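Amino acid amide racemase (Ochrobactrum anthropi, PDB 6GIO) belongs to the class-III aminotransferase family of fold-type I enzymes and binds pyridoxal-5'-phosphate. Local coordinates at residues C[92-97]-C[308-313]; C[232-237]-C[281-286]. All coordinates share one frame; numbering follows the deposited sequence.

Interaction 1 of 2, residues C[92-97]-C[308-313]; sequences EDLLRI and AVLNTI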
ATOM      1  N   GLU C  92     -18.417   5.882   7.008  1.00 22.71           N
ATOM      2  CA  GLU C  92     -19.500   6.699   7.579  1.00 23.97           C
ATOM      3  C   GLU C  92     -18.911   7.725   8.545  1.00 24.02           C
ATOM      4  O   GLU C  92     -19.290   8.905   8.515  1.00 21.38           O
ATOM      5  CB  GLU C  92     -20.538   5.810   8.311  1.00 24.41           C
ATOM      6  CG  GLU C  92     -21.420   4.985   7.405  1.00 25.00           C
ATOM      7  CD  GLU C  92     -22.137   3.842   8.118  1.00 26.63           C
ATOM      8  OE1 GLU C  92     -21.744   3.459   9.232  1.00 28.88           O
ATOM      9  OE2 GLU C  92     -23.069   3.269   7.521  1.00 26.88           O
ATOM     10  N   ASP C  93     -17.964   7.280   9.395  1.00 24.97           N
ATOM     11  CA  ASP C  93     -17.252   8.208  10.311  1.00 24.67           C
ATOM     12  C   ASP C  93     -16.536   9.341   9.573  1.00 25.14           C
ATOM     13  O   ASP C  93     -16.608  10.513  10.010  1.00 22.40           O
ATOM     14  CB  ASP C  93     -16.175   7.533  11.157  1.00 24.81           C
ATOM     15  CG  ASP C  93     -16.728   6.532  12.160  1.00 26.37           C
ATOM     16  OD1 ASP C  93     -17.944   6.513  12.396  1.00 27.01           O
ATOM     17  OD2 ASP C  93     -15.922   5.720  12.702  1.00 27.38           O
ATOM     18  N   LEU C  94     -15.814   8.998   8.491  1.00 23.98           N
ATOM     19  CA  LEU C  94     -15.034  10.001   7.739  1.00 21.71           C
ATOM     20  C   LEU C  94     -15.968  10.963   7.028  1.00 22.23           C
ATOM     21  O   LEU C  94     -15.671  12.161   6.930  1.00 22.76           O
ATOM     22  CB  LEU C  94     -14.124   9.340   6.743  1.00 21.00           C
ATOM     23  CG  LEU C  94     -12.894   8.641   7.371  1.00 21.08           C
ATOM     24  CD1 LEU C  94     -12.239   7.714   6.359  1.00 21.28           C
ATOM     25  CD2 LEU C  94     -11.899   9.663   7.851  1.00 20.34           C
ATOM     26  N   LEU C  95     -17.072  10.463   6.513  1.00 20.52           N
ATOM     27  CA  LEU C  95     -18.093  11.403   5.937  1.00 23.78           C
ATOM     28  C   LEU C  95     -18.663  12.350   6.978  1.00 24.75           C
ATOM     29  O   LEU C  95     -18.780  13.539   6.733  1.00 28.98           O
ATOM     30  CB  LEU C  95     -19.219  10.660   5.234  1.00 24.38           C
ATOM     31  CG  LEU C  95     -18.677   9.971   3.983  1.00 26.79           C
ATOM     32  CD1 LEU C  95     -19.717   9.099   3.296  1.00 28.34           C
ATOM     33  CD2 LEU C  95     -18.107  10.971   3.012  1.00 26.68           C
ATOM     34  N   ARG C  96     -18.989  11.833   8.150  1.00 26.87           N
ATOM     35  CA  ARG C  96     -19.507  12.642   9.219  1.00 29.23           C
ATOM     36  C   ARG C  96     -18.498  13.694   9.700  1.00 28.24           C
ATOM     37  O   ARG C  96     -18.875  14.821   9.904  1.00 27.02           O
ATOM     38  CB  ARG C  96     -19.924  11.724  10.390  1.00 32.68           C
ATOM     39  CG  ARG C  96     -20.574  12.413  11.585  1.00 33.53           C
ATOM     40  CD  ARG C  96     -20.942  11.416  12.701  1.00 36.40           C
ATOM     41  NE  ARG C  96     -19.832  10.500  12.997  1.00 42.35           N
ATOM     42  CZ  ARG C  96     -18.834  10.740  13.854  1.00 41.30           C
ATOM     43  NH1 ARG C  96     -18.786  11.872  14.563  1.00 41.70           N
ATOM     44  NH2 ARG C  96     -17.877   9.834  14.008  1.00 41.74           N
ATOM     45  N   ILE C  97     -17.225  13.334   9.901  1.00 27.00           N
ATOM     46  CA  ILE C  97     -16.271  14.314  10.431  1.00 26.25           C
ATOM     47  C   ILE C  97     -15.668  15.277   9.401  1.00 28.35           C
ATOM     48  O   ILE C  97     -14.944  16.198   9.755  1.00 26.92           O
ATOM     49  CB  ILE C  97     -15.122  13.649  11.239  1.00 25.64           C
ATOM     50  CG1 ILE C  97     -14.126  12.924  10.351  1.00 24.64           C
ATOM     51  CG2 ILE C  97     -15.693  12.741  12.310  1.00 26.20           C
ATOM     52  CD1 ILE C  97     -12.782  12.642  11.035  1.00 24.63           C
ATOM     53  N   ALA C 308     -11.040   3.440  15.956  1.00 23.78           N
ATOM     54  CA  ALA C 308     -10.559   3.695  17.302  1.00 24.32           C
ATOM     55  C   ALA C 308      -9.783   5.001  17.342  1.00 23.92           C
ATOM     56  O   ALA C 308      -9.897   5.788  18.287  1.00 24.11           O
ATOM     57  CB  ALA C 308      -9.687   2.542  17.810  1.00 26.00           C
ATOM     58  N   VAL C 309      -9.000   5.277  16.314  1.00 22.12           N
ATOM     59  CA  VAL C 309      -8.271   6.551  16.279  1.00 22.33           C
ATOM     60  C   VAL C 309      -9.243   7.748  16.269  1.00 23.05           C
ATOM     61  O   VAL C 309      -9.174   8.658  17.106  1.00 23.48           O
ATOM     62  CB  VAL C 309      -7.292   6.602  15.089  1.00 22.23           C
ATOM     63  CG1 VAL C 309      -6.800   8.012  14.851  1.00 22.38           C
ATOM     64  CG2 VAL C 309      -6.089   5.667  15.328  1.00 22.36           C
ATOM     65  N   LEU C 310     -10.143   7.762  15.307  1.00 24.96           N
ATOM     66  CA  LEU C 310     -11.111   8.851  15.193  1.00 24.87           C
ATOM     67  C   LEU C 310     -11.945   8.960  16.450  1.00 27.48           C
ATOM     68  O   LEU C 310     -12.196  10.057  16.934  1.00 26.30           O
ATOM     69  CB  LEU C 310     -12.030   8.634  13.997  1.00 26.05           C
ATOM     70  CG  LEU C 310     -11.409   8.603  12.610  1.00 27.04           C
ATOM     71  CD1 LEU C 310     -12.528   8.685  11.576  1.00 28.99           C
ATOM     72  CD2 LEU C 310     -10.435   9.738  12.395  1.00 27.57           C
ATOM     73  N   ASN C 311     -12.362   7.824  17.018  1.00 29.84           N
ATOM     74  CA  ASN C 311     -13.256   7.896  18.176  1.00 29.01           C
ATOM     75  C   ASN C 311     -12.527   8.535  19.374  1.00 27.01           C
ATOM     76  O   ASN C 311     -13.073   9.415  20.039  1.00 26.23           O
ATOM     77  CB  ASN C 311     -13.812   6.510  18.523  1.00 30.87           C
ATOM     78  CG  ASN C 311     -14.801   6.545  19.673  1.00 30.86           C
ATOM     79  OD1 ASN C 311     -15.896   7.092  19.563  1.00 32.86           O
ATOM     80  ND2 ASN C 311     -14.402   5.987  20.781  1.00 29.92           N
ATOM     81  N   THR C 312     -11.284   8.105  19.627  1.00 23.17           N
ATOM     82  CA  THR C 312     -10.467   8.655  20.696  1.00 22.63           C
ATOM     83  C   THR C 312     -10.200  10.142  20.545  1.00 23.13           C
ATOM     84  O   THR C 312     -10.283  10.919  21.506  1.00 24.54           O
ATOM     85  CB  THR C 312      -9.130   7.924  20.727  1.00 22.37           C
ATOM     86  OG1 THR C 312      -9.387   6.533  20.882  1.00 20.84           O
ATOM     87  CG2 THR C 312      -8.286   8.404  21.826  1.00 23.61           C
ATOM     88  N   ILE C 313      -9.895  10.555  19.324  1.00 24.08           N
ATOM     89  CA  ILE C 313      -9.645  11.966  19.028  1.00 25.61           C
ATOM     90  C   ILE C 313     -10.885  12.829  19.281  1.00 25.86           C
ATOM     91  O   ILE C 313     -10.754  13.930  19.818  1.00 25.03           O
ATOM     92  CB  ILE C 313      -9.110  12.148  17.560  1.00 25.40           C
ATOM     93  CG1 ILE C 313      -7.646  11.683  17.453  1.00 25.89           C
ATOM     94  CG2 ILE C 313      -9.164  13.593  17.096  1.00 25.16           C
ATOM     95  CD1 ILE C 313      -7.270  11.361  16.028  1.00 28.04           C
TER
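Leu310 reaches out from helix 300-315 and sets its two methyl groups among three side chains of helix 85-97. One methyl does most of the touching: CD1 of Leu310 lies 3.8 Å from the CB of Asp93 and 3.9 Å from the CD2 of Leu94. The end methyl of Ile97, CD1, spans both branches, 4.0 Å from CD1 and from CD2 of Leu310. Leu94 and Leu310 stand at about a right angle, whereas Ile97 comes in at a slant. Its end methyl gets there because CG1 stands between the backbone N and the carbonyl carbon (chi1 73°). The short segments run 37° apart in direction, with axes 11.0 Å from each other at closest approach; branched leucine and isoleucine are long enough to bridge such a gap. In this aminotransferase fold, helix 85-97 lies against the seven-stranded sheet that holds strands 104-109 and 276-281, through Leu94 on Phe108 and Ala277, while the far side of helix 300-315 packs on helix 61-72. Asp93 is split in role: its CB joins the apolar patch, while its OD2 forms a salt bridge with Arg307, about one turn before Leu310 on helix 300-315. Arg96 NH2 makes a long salt bridge to Asp93 OD1 at 3.7 Å, while its NH1 pairs with Glu314, adding a second charged tie between the two helices.

Interaction 2 of 2, residues C[232-237]-C[281-286]; sequences GILVVV and PQWVMD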
ATOM      1  N   GLY C 232     -13.652  25.267 -12.714  1.00 20.29           N
ATOM      2  CA  GLY C 232     -14.043  23.898 -12.527  1.00 19.75           C
ATOM      3  C   GLY C 232     -12.897  22.986 -12.100  1.00 20.69           C
ATOM      4  O   GLY C 232     -13.066  21.779 -12.099  1.00 24.09           O
ATOM      5  N   ILE C 233     -11.731  23.538 -11.760  1.00 21.16           N
ATOM      6  CA  ILE C 233     -10.602  22.709 -11.305  1.00 20.47           C
ATOM      7  C   ILE C 233     -10.974  22.185  -9.900  1.00 22.05           C
ATOM      8  O   ILE C 233     -11.330  22.950  -8.990  1.00 24.18           O
ATOM      9  CB  ILE C 233      -9.269  23.493 -11.257  1.00 19.42           C
ATOM     10  CG1 ILE C 233      -8.880  23.983 -12.653  1.00 19.73           C
ATOM     11  CG2 ILE C 233      -8.147  22.633 -10.721  1.00 19.07           C
ATOM     12  CD1 ILE C 233      -7.852  25.087 -12.750  1.00 19.86           C
ATOM     13  N   LEU C 234     -10.905  20.881  -9.708  1.00 22.79           N
ATOM     14  CA  LEU C 234     -11.185  20.319  -8.401  1.00 21.92           C
ATOM     15  C   LEU C 234     -10.017  20.558  -7.422  1.00 23.05           C
ATOM     16  O   LEU C 234      -8.833  20.530  -7.807  1.00 22.05           O
ATOM     17  CB  LEU C 234     -11.483  18.829  -8.532  1.00 22.81           C
ATOM     18  CG  LEU C 234     -12.697  18.468  -9.392  1.00 24.20           C
ATOM     19  CD1 LEU C 234     -12.870  16.953  -9.524  1.00 26.57           C
ATOM     20  CD2 LEU C 234     -13.945  19.117  -8.825  1.00 25.51           C
ATOM     21  N   VAL C 235     -10.373  20.782  -6.156  1.00 23.04           N
ATOM     22  CA  VAL C 235      -9.453  21.207  -5.143  1.00 24.09           C
ATOM     23  C   VAL C 235      -9.236  20.042  -4.170  1.00 23.06           C
ATOM     24  O   VAL C 235     -10.178  19.521  -3.565  1.00 21.82           O
ATOM     25  CB  VAL C 235     -10.014  22.457  -4.439  1.00 25.93           C
ATOM     26  CG1 VAL C 235      -9.083  22.934  -3.338  1.00 26.09           C
ATOM     27  CG2 VAL C 235     -10.255  23.567  -5.467  1.00 28.92           C
ATOM     28  N   VAL C 236      -7.987  19.603  -4.094  1.00 23.13           N
ATOM     29  CA  VAL C 236      -7.640  18.396  -3.386  1.00 22.74           C
ATOM     30  C   VAL C 236      -6.753  18.849  -2.243  1.00 22.67           C
ATOM     31  O   VAL C 236      -5.727  19.451  -2.485  1.00 23.74           O
ATOM     32  CB  VAL C 236      -6.820  17.412  -4.279  1.00 23.13           C
ATOM     33  CG1 VAL C 236      -6.443  16.143  -3.507  1.00 23.09           C
ATOM     34  CG2 VAL C 236      -7.544  17.041  -5.570  1.00 24.66           C
ATOM     35  N   VAL C 237      -7.109  18.528  -1.009  1.00 23.01           N
ATOM     36  CA  VAL C 237      -6.210  18.751   0.107  1.00 23.82           C
ATOM     37  C   VAL C 237      -5.610  17.417   0.618  1.00 22.49           C
ATOM     38  O   VAL C 237      -6.327  16.468   0.953  1.00 21.87           O
ATOM     39  CB  VAL C 237      -6.912  19.502   1.278  1.00 25.34           C
ATOM     40  CG1 VAL C 237      -5.953  19.665   2.445  1.00 26.10           C
ATOM     41  CG2 VAL C 237      -7.396  20.876   0.836  1.00 25.18           C
ATOM     42  N   PRO C 281     -16.308  13.559  -4.227  1.00 21.36           N
ATOM     43  CA  PRO C 281     -17.717  13.631  -4.629  1.00 24.89           C
ATOM     44  C   PRO C 281     -18.084  12.333  -5.386  1.00 25.65           C
ATOM     45  O   PRO C 281     -17.198  11.695  -5.969  1.00 23.60           O
ATOM     46  CB  PRO C 281     -17.791  14.867  -5.548  1.00 22.20           C
ATOM     47  CG  PRO C 281     -16.401  15.273  -5.832  1.00 23.20           C
ATOM     48  CD  PRO C 281     -15.438  14.420  -5.045  1.00 22.65           C
ATOM     49  N   GLN C 282     -19.361  11.951  -5.369  1.00 26.66           N
ATOM     50  CA  GLN C 282     -19.782  10.664  -5.956  1.00 27.97           C
ATOM     51  C   GLN C 282     -19.515  10.545  -7.464  1.00 25.01           C
ATOM     52  O   GLN C 282     -19.079   9.504  -7.963  1.00 22.49           O
ATOM     53  CB  GLN C 282     -21.261  10.381  -5.663  1.00 30.94           C
ATOM     54  CG  GLN C 282     -21.695   9.044  -6.232  1.00 34.40           C
ATOM     55  CD  GLN C 282     -23.146   8.758  -6.027  1.00 43.33           C
ATOM     56  OE1 GLN C 282     -23.980   9.679  -5.964  1.00 49.80           O
ATOM     57  NE2 GLN C 282     -23.479   7.459  -5.918  1.00 47.25           N
ATOM     58  N   TRP C 283     -19.727  11.627  -8.190  1.00 23.91           N
ATOM     59  CA  TRP C 283     -19.558  11.571  -9.631  1.00 25.00           C
ATOM     60  C   TRP C 283     -18.107  11.245 -10.000  1.00 24.61           C
ATOM     61  O   TRP C 283     -17.875  10.609 -10.990  1.00 24.79           O
ATOM     62  CB  TRP C 283     -20.063  12.852 -10.322  1.00 25.67           C
ATOM     63  CG  TRP C 283     -19.216  14.103 -10.160  1.00 25.62           C
ATOM     64  CD1 TRP C 283     -19.315  15.050  -9.180  1.00 26.85           C
ATOM     65  CD2 TRP C 283     -18.179  14.546 -11.026  1.00 27.77           C
ATOM     66  NE1 TRP C 283     -18.383  16.025  -9.369  1.00 25.72           N
ATOM     67  CE2 TRP C 283     -17.685  15.747 -10.507  1.00 27.71           C
ATOM     68  CE3 TRP C 283     -17.626  14.047 -12.201  1.00 28.08           C
ATOM     69  CZ2 TRP C 283     -16.650  16.457 -11.123  1.00 30.10           C
ATOM     70  CZ3 TRP C 283     -16.587  14.736 -12.795  1.00 30.13           C
ATOM     71  CH2 TRP C 283     -16.113  15.930 -12.255  1.00 28.66           C
ATOM     72  N   VAL C 284     -17.146  11.625  -9.177  1.00 25.06           N
ATOM     73  CA  VAL C 284     -15.747  11.200  -9.391  1.00 24.61           C
ATOM     74  C   VAL C 284     -15.499   9.789  -8.860  1.00 22.63           C
ATOM     75  O   VAL C 284     -14.905   8.947  -9.548  1.00 21.99           O
ATOM     76  CB  VAL C 284     -14.782  12.160  -8.659  1.00 25.83           C
ATOM     77  CG1 VAL C 284     -13.333  11.660  -8.712  1.00 24.76           C
ATOM     78  CG2 VAL C 284     -14.924  13.563  -9.212  1.00 26.08           C
ATOM     79  N   MET C 285     -15.936   9.546  -7.630  1.00 22.57           N
ATOM     80  CA  MET C 285     -15.528   8.370  -6.876  1.00 22.06           C
ATOM     81  C   MET C 285     -16.179   7.087  -7.404  1.00 24.08           C
ATOM     82  O   MET C 285     -15.624   5.979  -7.285  1.00 22.32           O
ATOM     83  CB  MET C 285     -15.801   8.581  -5.386  1.00 22.33           C
ATOM     84  CG  MET C 285     -15.044   9.743  -4.796  1.00 23.00           C
ATOM     85  SD  MET C 285     -13.230   9.595  -4.881  1.00 24.84           S
ATOM     86  CE  MET C 285     -12.944   8.120  -3.935  1.00 23.13           C
ATOM     87  N   ASP C 286     -17.349   7.253  -8.016  1.00 24.08           N
ATOM     88  CA  ASP C 286     -18.038   6.165  -8.697  1.00 24.94           C
ATOM     89  C   ASP C 286     -17.783   6.159 -10.208  1.00 25.31           C
ATOM     90  O   ASP C 286     -18.587   5.609 -10.948  1.00 27.44           O
ATOM     91  CB  ASP C 286     -19.549   6.257  -8.459  1.00 25.37           C
ATOM     92  CG  ASP C 286     -19.949   5.833  -7.076  1.00 26.62           C
ATOM     93  OD1 ASP C 286     -19.063   5.417  -6.260  1.00 24.61           O
ATOM     94  OD2 ASP C 286     -21.179   5.933  -6.802  1.00 26.04           O
TER
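In the seven-stranded sheet that holds strands 234-238 and 276-281 of this fold-type I enzyme, the short helix 282-285 directly follows strand 276-281, the neighbour of edge strand 104-109, and is packed against the start of the inner strand 234-238. Leu234 carries the whole strand side of the contact with one methyl. Its CD1 lies 4.0 Å from the CG2 of Val284 and 4.1 Å from the CZ2 of Trp283, meeting the indole obliquely. The extended leucine chain, with CG anti to the carbonyl carbon (chi1 -61°) and chi2 near 180°, places CD1 against both. The leucine and the indole reach across from facing sides, while Val284 and Leu234 lie alongside, running opposite ways. On the helix itself, CG2 of Val284 sits 3.7 Å above the centre of the Trp283 ring, so the same methyl touches both indole and leucine. The exposed Trp283 thus offers its ring to two buried aliphatic side chains. Leu123 and Thr127 of helix 112-127 also touch Leu234, and Val122 of that helix touches Val284. Pro281 is the N-cap residue; its carbonyl O accepts a bond from the N of Met285. Across the turn, Gln282 NE2 donates to Asp286 OD2 at 2.9 Å, while OD1 of Asp286 bonds to the backbone N of Glu17 of the second subunit. At the other end, Gly232, with positive phi, closes helix 220-229 in a Schellman motif, completing the crossover from strand 199-204 through that helix to the parallel strand 234-238, a beta-alpha-beta unit of the fold-type I sheet.

Overall arrangement
Both contacts are small, apolar and without hydrogen bonds across them, and each turns on one leucine, Leu310 in interaction 1 and Leu234 in interaction 2. They differ in what they join: interaction 1 is helix on helix, while interaction 2 sets a strand against a short helix. Interaction 1 is the more interior, with no exposed residue touching, and has an aliphatic centre reinforced by charged pairs; interaction 2 is buried at Leu234 and Val284 but reaches the surface at the indole of Trp283. Their centres lie 21 Å apart and they do not touch, yet strand 276-281 relates them, since it supports helix 85-97 and leads into helix 282-285. Both lie near the second subunit, which Glu92 meets through a salt bridge.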